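Local coordinates for protein R.Pab1 family restriction endonuclease (Campylobacter coli, PDB 7CFA) that acts as a restriction DNA glycosylase of the R.PabI family, probably excising a base from its recognition sequence and so leading to DNA cleavage, at residues G168-C173 with K216-L221. The protein carries 2 engineered substitutions. Residues are numbered along the deposited sequence; the frame is centred on the assembly and turned at random.
Sequences GMLYFC and KIFGIL
Gly168 and Leu170 of strand 168-173 face segment 216-221, the end of a helix and the residues that follow, with CA atoms 6.9 Å apart at Gly168 and Leu221 and 8.0 Å apart at Leu170 and Phe218. No hydrogen bond crosses between the two segments, and the contact illustrates how the C-terminal end of a helix and the turn after it pack on a strand largely through apolar side chains. Leu170 does most of the work. Its CG stands anti to the backbone N (chi1 -170°), which carries both methyl branches across to the helix. CD1 rests over one face of the Phe218 ring, offset toward the rim, in a CH-pi contact 15° off the normal. CB and CD2 both meet the ring at CZ, CB at 3.8 Å, and CD2 also touches CE2. CD1 also meets Ile217 CG2 at 4.0 Å, so one methyl touches two successive helix residues. In the turn after the helix, where Leu221 N bonds to Phe218 O three residues back, Leu221 directs its CD2 to Gly168 O at 3.6 Å. With no side chain on Gly168, the leucine can approach the strand backbone itself. In the wider fold, strand 166-175 lies between strands 47-51 and 152-159 of an antiparallel sheet, and helix 208-219 packs against it, Met214 adding to the packing on Leu170. Tyr55 meets the Phe218 ring edge-to-face, while helix 94-106 and Ile130 of the second subunit pack against Lys216 and Ile220.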
ATOM      1  N   GLY A 168      -6.241  -0.871 -11.030  1.00 54.65           N
ATOM      2  CA  GLY A 168      -4.870  -0.977 -11.505  1.00 50.28           C
ATOM      3  C   GLY A 168      -4.180   0.377 -11.483  1.00 51.21           C
ATOM      4  O   GLY A 168      -4.758   1.386 -11.893  1.00 54.54           O
ATOM      5  N   MET A 169      -2.947   0.381 -10.983  1.00 53.43           N
ATOM      6  CA  MET A 169      -2.080   1.552 -10.998  1.00 52.22           C
ATOM      7  C   MET A 169      -0.898   1.254 -11.908  1.00 41.83           C
ATOM      8  O   MET A 169      -0.151   0.300 -11.666  1.00 41.31           O
ATOM      9  CB  MET A 169      -1.599   1.908  -9.590  1.00 59.53           C
ATOM     10  CG  MET A 169      -2.607   2.680  -8.752  1.00 82.00           C
ATOM     11  SD  MET A 169      -4.082   1.730  -8.335  1.00100.98           S
ATOM     12  CE  MET A 169      -3.367   0.410  -7.357  1.00 98.02           C
ATOM     13  N   LEU A 170      -0.733   2.063 -12.949  1.00 44.63           N
ATOM     14  CA  LEU A 170       0.321   1.848 -13.930  1.00 38.00           C
ATOM     15  C   LEU A 170       1.550   2.664 -13.551  1.00 41.19           C
ATOM     16  O   LEU A 170       1.442   3.852 -13.236  1.00 37.32           O
ATOM     17  CB  LEU A 170      -0.163   2.226 -15.331  1.00 39.33           C
ATOM     18  CG  LEU A 170       0.715   1.850 -16.531  1.00 44.95           C
ATOM     19  CD1 LEU A 170      -0.153   1.540 -17.739  1.00 48.56           C
ATOM     20  CD2 LEU A 170       1.700   2.960 -16.866  1.00 38.50           C
ATOM     21  N   TYR A 171       2.712   2.019 -13.582  1.00 39.49           N
ATOM     22  CA  TYR A 171       3.986   2.666 -13.308  1.00 43.59           C
ATOM     23  C   TYR A 171       4.887   2.513 -14.523  1.00 44.59           C
ATOM     24  O   TYR A 171       4.994   1.420 -15.086  1.00 40.25           O
ATOM     25  CB  TYR A 171       4.653   2.074 -12.064  1.00 40.06           C
ATOM     26  CG  TYR A 171       3.885   2.330 -10.788  1.00 41.99           C
ATOM     27  CD1 TYR A 171       2.862   1.478 -10.387  1.00 46.10           C
ATOM     28  CD2 TYR A 171       4.175   3.428  -9.988  1.00 41.20           C
ATOM     29  CE1 TYR A 171       2.154   1.711  -9.223  1.00 48.81           C
ATOM     30  CE2 TYR A 171       3.473   3.669  -8.820  1.00 46.68           C
ATOM     31  CZ  TYR A 171       2.463   2.807  -8.443  1.00 55.25           C
ATOM     32  OH  TYR A 171       1.760   3.040  -7.284  1.00 57.28           O
ATOM     33  N   PHE A 172       5.521   3.608 -14.926  1.00 43.79           N
ATOM     34  CA  PHE A 172       6.427   3.628 -16.066  1.00 39.71           C
ATOM     35  C   PHE A 172       7.857   3.625 -15.540  1.00 40.45           C
ATOM     36  O   PHE A 172       8.235   4.505 -14.757  1.00 38.61           O
ATOM     37  CB  PHE A 172       6.154   4.854 -16.938  1.00 42.31           C
ATOM     38  CG  PHE A 172       6.981   4.915 -18.188  1.00 42.33           C
ATOM     39  CD1 PHE A 172       7.201   3.779 -18.950  1.00 38.54           C
ATOM     40  CD2 PHE A 172       7.519   6.119 -18.613  1.00 37.15           C
ATOM     41  CE1 PHE A 172       7.955   3.842 -20.108  1.00 42.08           C
ATOM     42  CE2 PHE A 172       8.271   6.188 -19.768  1.00 39.67           C
ATOM     43  CZ  PHE A 172       8.489   5.049 -20.516  1.00 45.20           C
ATOM     44  N   CYS A 173       8.646   2.636 -15.955  1.00 37.40           N
ATOM     45  CA  CYS A 173       9.964   2.408 -15.382  1.00 42.86           C
ATOM     46  C   CYS A 173      11.035   2.341 -16.462  1.00 51.04           C
ATOM     47  O   CYS A 173      10.797   1.846 -17.569  1.00 52.41           O
ATOM     48  CB  CYS A 173       9.988   1.117 -14.554  1.00 49.33           C
ATOM     49  SG  CYS A 173       8.722   1.043 -13.264  1.00 49.75           S
ATOM     50  N   LYS A 216      -2.361   2.451 -25.306  1.00 43.80           N
ATOM     51  CA  LYS A 216      -3.200   1.288 -25.573  1.00 51.09           C
ATOM     52  C   LYS A 216      -3.403   0.444 -24.322  1.00 50.13           C
ATOM     53  O   LYS A 216      -4.492  -0.106 -24.117  1.00 51.87           O
ATOM     54  CB  LYS A 216      -2.585   0.445 -26.693  1.00 47.97           C
ATOM     55  CG  LYS A 216      -3.465  -0.704 -27.155  1.00 52.65           C
ATOM     56  CD  LYS A 216      -2.874  -1.422 -28.361  1.00 63.78           C
ATOM     57  CE  LYS A 216      -1.569  -2.118 -28.016  1.00 76.88           C
ATOM     58  NZ  LYS A 216      -1.058  -2.927 -29.158  1.00 81.15           N
ATOM     59  N   ILE A 217      -2.378   0.337 -23.473  1.00 44.16           N
ATOM     60  CA  ILE A 217      -2.501  -0.457 -22.255  1.00 43.13           C
ATOM     61  C   ILE A 217      -3.457   0.208 -21.273  1.00 44.79           C
ATOM     62  O   ILE A 217      -4.263  -0.467 -20.621  1.00 51.11           O
ATOM     63  CB  ILE A 217      -1.113  -0.699 -21.634  1.00 38.05           C
ATOM     64  CG1 ILE A 217      -0.280  -1.596 -22.551  1.00 43.04           C
ATOM     65  CG2 ILE A 217      -1.241  -1.322 -20.251  1.00 39.76           C
ATOM     66  CD1 ILE A 217       1.141  -1.795 -22.080  1.00 49.45           C
ATOM     67  N   PHE A 218      -3.383   1.537 -21.143  1.00 41.47           N
ATOM     68  CA  PHE A 218      -4.378   2.246 -20.343  1.00 41.33           C
ATOM     69  C   PHE A 218      -5.787   1.953 -20.840  1.00 46.36           C
ATOM     70  O   PHE A 218      -6.713   1.781 -20.040  1.00 45.57           O
ATOM     71  CB  PHE A 218      -4.115   3.754 -20.368  1.00 40.88           C
ATOM     72  CG  PHE A 218      -3.176   4.233 -19.296  1.00 42.17           C
ATOM     73  CD1 PHE A 218      -3.583   4.293 -17.972  1.00 47.78           C
ATOM     74  CD2 PHE A 218      -1.894   4.649 -19.616  1.00 52.08           C
ATOM     75  CE1 PHE A 218      -2.725   4.744 -16.986  1.00 46.17           C
ATOM     76  CE2 PHE A 218      -1.029   5.101 -18.635  1.00 50.21           C
ATOM     77  CZ  PHE A 218      -1.443   5.148 -17.319  1.00 47.97           C
ATOM     78  N   GLY A 219      -5.961   1.869 -22.162  1.00 39.17           N
ATOM     79  CA  GLY A 219      -7.278   1.683 -22.747  1.00 53.64           C
ATOM     80  C   GLY A 219      -7.943   0.366 -22.407  1.00 46.46           C
ATOM     81  O   GLY A 219      -9.164   0.249 -22.555  1.00 53.61           O
ATOM     82  N   ILE A 220      -7.176  -0.629 -21.961  1.00 42.30           N
ATOM     83  CA  ILE A 220      -7.735  -1.921 -21.582  1.00 45.98           C
ATOM     84  C   ILE A 220      -7.773  -2.104 -20.069  1.00 48.42           C
ATOM     85  O   ILE A 220      -8.073  -3.200 -19.588  1.00 55.04           O
ATOM     86  CB  ILE A 220      -6.969  -3.076 -22.244  1.00 47.98           C
ATOM     87  CG1 ILE A 220      -5.596  -3.247 -21.590  1.00 48.55           C
ATOM     88  CG2 ILE A 220      -6.827  -2.829 -23.736  1.00 45.80           C
ATOM     89  CD1 ILE A 220      -4.848  -4.477 -22.052  1.00 49.55           C
ATOM     90  N   LEU A 221      -7.472  -1.053 -19.305  1.00 43.56           N
ATOM     91  CA  LEU A 221      -7.453  -1.180 -17.853  1.00 49.36           C
ATOM     92  C   LEU A 221      -8.863  -1.355 -17.303  1.00 52.49           C
ATOM     93  O   LEU A 221      -9.114  -2.244 -16.479  1.00 53.52           O
ATOM     94  CB  LEU A 221      -6.770   0.041 -17.235  1.00 56.38           C
ATOM     95  CG  LEU A 221      -6.258  -0.105 -15.802  1.00 63.37           C
ATOM     96  CD1 LEU A 221      -5.372  -1.333 -15.675  1.00 54.02           C
ATOM     97  CD2 LEU A 221      -5.499   1.143 -15.391  1.00 65.20           C
TER